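Local coordinates for sensor protein (Haloarcula marismortui ATCC 43049, PDB 3BWL) that is probably a histidine kinase, transferring phosphate from ATP to a protein histidine, and holds an indole-carbaldehyde inside the PAS sensor domain modelled here, at residues P27-V32 with G91-R96. Sequence-based numbering, arbitrary orientation.
Sequences PDMIDV and GLYERR. With I3A (1H-indole-3-carbaldehyde), chain F.
Met29, a selenomethionine, and Tyr93 reach across the interior of the PAS domain and overlap side by side, their chains running in opposite senses. Met29 CA and Tyr93 CA, the closest such pair of the two segments, are 11.2 Å apart. Strands 115-124 and 100-112 lie between them in the sheet, so the two backbones do not pair, and contact is made by side chains alone. The selenomethionine chain runs extended and then bends at its last torsion (chi3 60°), which brings its methyl to the ring: Met29 CE lies 3.6 Å from Tyr93 CE2. SE sits 5.0 Å from the Tyr93 ring centroid, an oblique Met-aromatic contact, and Phe46 and Leu50 of helix 44-50 pack alongside.

Two residues on, Asp31 reaches in beside the phenol end, with OD1 3.8 Å from Tyr93 OH. Its other oxygen, OD2, comes 2.7 Å from the aldehyde O of the indole-3-carbaldehyde. Tyr93 approaches this ligand with its hydroxyl, OH lying 3.2 Å from ligand C2, while Ser122 OG hydrogen-bonds that hydroxyl and helps fix its position. With an alanine at Tyr93, Ser122 would probably lose its phenol partner and a gap would open between Met29 and the ligand.

The ligand is hydrogen-bonded to Asp66 OD2. The short Asp31-aldehyde separation suggests that the buried acid is probably protonated and donates; if so, it would add a polar hold on a largely aromatic guest.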
ATOM      1  N   PRO A  27      -5.672   2.084  -3.090  1.00 16.79           N
ATOM      2  CA  PRO A  27      -6.678   1.695  -4.109  1.00 16.04           C
ATOM      3  C   PRO A  27      -6.734   0.176  -4.284  1.00 16.63           C
ATOM      4  O   PRO A  27      -7.728  -0.355  -4.781  1.00 16.07           O
ATOM      5  CB  PRO A  27      -6.218   2.398  -5.381  1.00 16.78           C
ATOM      6  CG  PRO A  27      -4.750   2.709  -5.147  1.00 16.23           C
ATOM      7  CD  PRO A  27      -4.614   2.938  -3.658  1.00 18.26           C
ATOM      8  N   ASP A  28      -5.657  -0.512  -3.867  1.00 15.53           N
ATOM      9  CA  ASP A  28      -5.616  -1.976  -3.882  1.00 16.82           C
ATOM     10  C   ASP A  28      -5.846  -2.538  -2.477  1.00 16.86           C
ATOM     11  O   ASP A  28      -5.602  -1.877  -1.467  1.00 17.62           O
ATOM     12  CB  ASP A  28      -4.279  -2.496  -4.432  1.00 16.76           C
ATOM     13  CG  ASP A  28      -4.088  -2.178  -5.903  1.00 17.03           C
ATOM     14  OD1 ASP A  28      -5.024  -2.332  -6.710  1.00 16.26           O
ATOM     15  OD2 ASP A  28      -2.975  -1.753  -6.259  1.00 22.78           O
HETATM   16  N   MSE A  29      -6.399  -3.743  -2.431  1.00 16.20           N
HETATM   17  CA  MSE A  29      -6.731  -4.403  -1.154  1.00 16.21           C
HETATM   18  C   MSE A  29      -5.442  -4.842  -0.473  1.00 15.81           C
HETATM   19  O   MSE A  29      -4.494  -5.278  -1.171  1.00 16.41           O
HETATM   20  CB  MSE A  29      -7.573  -5.638  -1.440  1.00 16.53           C
HETATM   21  CG  MSE A  29      -8.833  -5.303  -2.236  1.00 16.02           C
HETATM   22 SE   MSE A  29      -9.655  -6.870  -3.007  0.60 18.71          SE
HETATM   23  CE  MSE A  29     -10.029  -7.865  -1.414  1.00 23.41           C
ATOM     24  N   ILE A  30      -5.397  -4.729   0.871  1.00 14.09           N
ATOM     25  CA  ILE A  30      -4.245  -5.191   1.639  1.00 14.85           C
ATOM     26  C   ILE A  30      -4.686  -6.142   2.765  1.00 15.35           C
ATOM     27  O   ILE A  30      -5.635  -5.852   3.495  1.00 14.48           O
ATOM     28  CB  ILE A  30      -3.539  -4.005   2.295  1.00 16.15           C
ATOM     29  CG1 ILE A  30      -3.133  -2.978   1.234  1.00 16.23           C
ATOM     30  CG2 ILE A  30      -2.290  -4.534   3.111  1.00 14.38           C
ATOM     31  CD1 ILE A  30      -2.453  -1.680   1.843  1.00 15.24           C
ATOM     32  N   ASP A  31      -4.015  -7.280   2.904  1.00 15.74           N
ATOM     33  CA  ASP A  31      -4.221  -8.097   4.082  1.00 16.96           C
ATOM     34  C   ASP A  31      -2.851  -8.545   4.565  1.00 17.10           C
ATOM     35  O   ASP A  31      -1.866  -8.574   3.775  1.00 16.56           O
ATOM     36  CB  ASP A  31      -5.132  -9.308   3.801  1.00 18.42           C
ATOM     37  CG  ASP A  31      -4.551 -10.266   2.763  1.00 20.40           C
ATOM     38  OD1 ASP A  31      -4.810 -10.089   1.547  1.00 23.24           O
ATOM     39  OD2 ASP A  31      -3.871 -11.258   3.179  1.00 22.13           O
ATOM     40  N   VAL A  32      -2.790  -8.823   5.861  1.00 17.38           N
ATOM     41  CA  VAL A  32      -1.596  -9.347   6.531  1.00 17.20           C
ATOM     42  C   VAL A  32      -1.946 -10.725   7.088  1.00 17.98           C
ATOM     43  O   VAL A  32      -2.971 -10.860   7.786  1.00 18.76           O
ATOM     44  CB  VAL A  32      -1.118  -8.393   7.689  1.00 16.76           C
ATOM     45  CG1 VAL A  32       0.145  -8.956   8.353  1.00 15.91           C
ATOM     46  CG2 VAL A  32      -0.819  -7.004   7.111  1.00 17.62           C
ATOM     47  N   GLY A  91      -5.594 -15.097  -7.923  1.00 17.53           N
ATOM     48  CA  GLY A  91      -6.578 -15.644  -6.993  1.00 17.48           C
ATOM     49  C   GLY A  91      -7.958 -15.231  -7.450  1.00 17.90           C
ATOM     50  O   GLY A  91      -8.085 -14.504  -8.449  1.00 16.25           O
ATOM     51  N   LEU A  92      -8.967 -15.679  -6.731  1.00 16.83           N
ATOM     52  CA  LEU A  92     -10.353 -15.379  -7.094  1.00 16.10           C
ATOM     53  C   LEU A  92     -11.181 -15.207  -5.821  1.00 17.34           C
ATOM     54  O   LEU A  92     -11.615 -16.199  -5.210  1.00 16.35           O
ATOM     55  CB  LEU A  92     -10.951 -16.475  -8.021  1.00 15.95           C
ATOM     56  CG  LEU A  92     -12.407 -16.254  -8.422  1.00 17.36           C
ATOM     57  CD1 LEU A  92     -12.504 -15.180  -9.535  1.00 17.77           C
ATOM     58  CD2 LEU A  92     -12.973 -17.617  -8.946  1.00 17.86           C
ATOM     59  N   TYR A  93     -11.365 -13.960  -5.391  1.00 15.50           N
ATOM     60  CA  TYR A  93     -12.098 -13.706  -4.161  1.00 16.79           C
ATOM     61  C   TYR A  93     -13.599 -13.887  -4.358  1.00 17.15           C
ATOM     62  O   TYR A  93     -14.124 -13.573  -5.412  1.00 18.57           O
ATOM     63  CB  TYR A  93     -11.846 -12.280  -3.655  1.00 16.07           C
ATOM     64  CG  TYR A  93     -10.444 -12.059  -3.107  1.00 18.13           C
ATOM     65  CD1 TYR A  93      -9.905 -12.938  -2.156  1.00 20.29           C
ATOM     66  CD2 TYR A  93      -9.687 -10.954  -3.488  1.00 16.31           C
ATOM     67  CE1 TYR A  93      -8.635 -12.724  -1.635  1.00 20.89           C
ATOM     68  CE2 TYR A  93      -8.397 -10.714  -2.973  1.00 17.43           C
ATOM     69  CZ  TYR A  93      -7.878 -11.625  -2.064  1.00 18.54           C
ATOM     70  OH  TYR A  93      -6.623 -11.422  -1.561  1.00 19.63           O
ATOM     71  N   GLU A  94     -14.234 -14.408  -3.326  1.00 17.25           N
ATOM     72  CA  GLU A  94     -15.687 -14.506  -3.259  0.60 18.20           C
ATOM     73  C   GLU A  94     -16.185 -13.415  -2.333  1.00 17.78           C
ATOM     74  O   GLU A  94     -15.816 -13.367  -1.136  1.00 17.56           O
ATOM     75  CB  GLU A  94     -16.075 -15.857  -2.692  0.60 19.34           C
ATOM     76  CG  GLU A  94     -17.561 -16.145  -2.786  0.60 21.89           C
ATOM     77  CD  GLU A  94     -17.869 -17.553  -2.295  0.60 27.74           C
ATOM     78  OE1 GLU A  94     -17.355 -17.947  -1.217  0.60 32.10           O
ATOM     79  OE2 GLU A  94     -18.601 -18.283  -2.989  0.60 30.48           O
ATOM     80  N   ARG A  95     -16.995 -12.519  -2.888  1.00 17.90           N
ATOM     81  CA  ARG A  95     -17.619 -11.480  -2.099  1.00 17.96           C
ATOM     82  C   ARG A  95     -18.740 -12.036  -1.195  1.00 18.77           C
ATOM     83  O   ARG A  95     -19.284 -13.148  -1.449  1.00 18.21           O
ATOM     84  CB  ARG A  95     -18.204 -10.391  -3.004  1.00 18.16           C
ATOM     85  CG  ARG A  95     -17.165  -9.734  -3.959  1.00 17.74           C
ATOM     86  CD  ARG A  95     -17.711  -8.369  -4.350  1.00 19.19           C
ATOM     87  NE  ARG A  95     -16.826  -7.690  -5.289  1.00 21.87           N
ATOM     88  CZ  ARG A  95     -16.748  -7.946  -6.598  1.00 23.99           C
ATOM     89  NH1 ARG A  95     -17.472  -8.919  -7.157  1.00 23.62           N
ATOM     90  NH2 ARG A  95     -15.881  -7.240  -7.363  1.00 24.48           N
ATOM     91  N   ARG A  96     -19.135 -11.229  -0.202  1.00 19.46           N
ATOM     92  CA  ARG A  96     -20.250 -11.634   0.674  1.00 19.94           C
ATOM     93  C   ARG A  96     -21.501 -12.032  -0.103  1.00 20.98           C
ATOM     94  O   ARG A  96     -22.181 -13.016   0.238  1.00 21.40           O
ATOM     95  CB  ARG A  96     -20.600 -10.533   1.651  1.00 21.15           C
ATOM     96  CG  ARG A  96     -21.436 -11.031   2.844  1.00 24.58           C
ATOM     97  CD  ARG A  96     -21.536  -9.885   3.867  1.00 32.51           C
ATOM     98  NE  ARG A  96     -22.082 -10.301   5.156  1.00 38.93           N
ATOM     99  CZ  ARG A  96     -23.382 -10.486   5.385  1.00 42.76           C
ATOM    100  NH1 ARG A  96     -23.801 -10.855   6.597  1.00 44.77           N
ATOM    101  NH2 ARG A  96     -24.266 -10.321   4.398  1.00 43.70           N
TER
HETATM  102  O   I3A F 601      -3.123 -12.877   1.131  1.00 22.83           O
HETATM  103  C3' I3A F 601      -3.989 -12.954   0.266  1.00 22.53           C
HETATM  104  C3  I3A F 601      -4.117 -14.202  -0.563  1.00 21.15           C
HETATM  105  C2  I3A F 601      -5.174 -14.328  -1.505  1.00 19.22           C
HETATM  106  N   I3A F 601      -4.965 -15.586  -2.018  1.00 20.34           N
HETATM  107  C8  I3A F 601      -3.899 -16.211  -1.441  1.00 20.60           C
HETATM  108  C9  I3A F 601      -3.337 -15.373  -0.483  1.00 21.46           C
HETATM  109  C4  I3A F 601      -2.199 -15.776   0.248  1.00 20.37           C
HETATM  110  C5  I3A F 601      -1.660 -17.071   0.029  1.00 21.08           C
HETATM  111  C6  I3A F 601      -2.248 -17.933  -0.911  1.00 20.68           C
HETATM  112  C7  I3A F 601      -3.363 -17.492  -1.653  1.00 21.71           C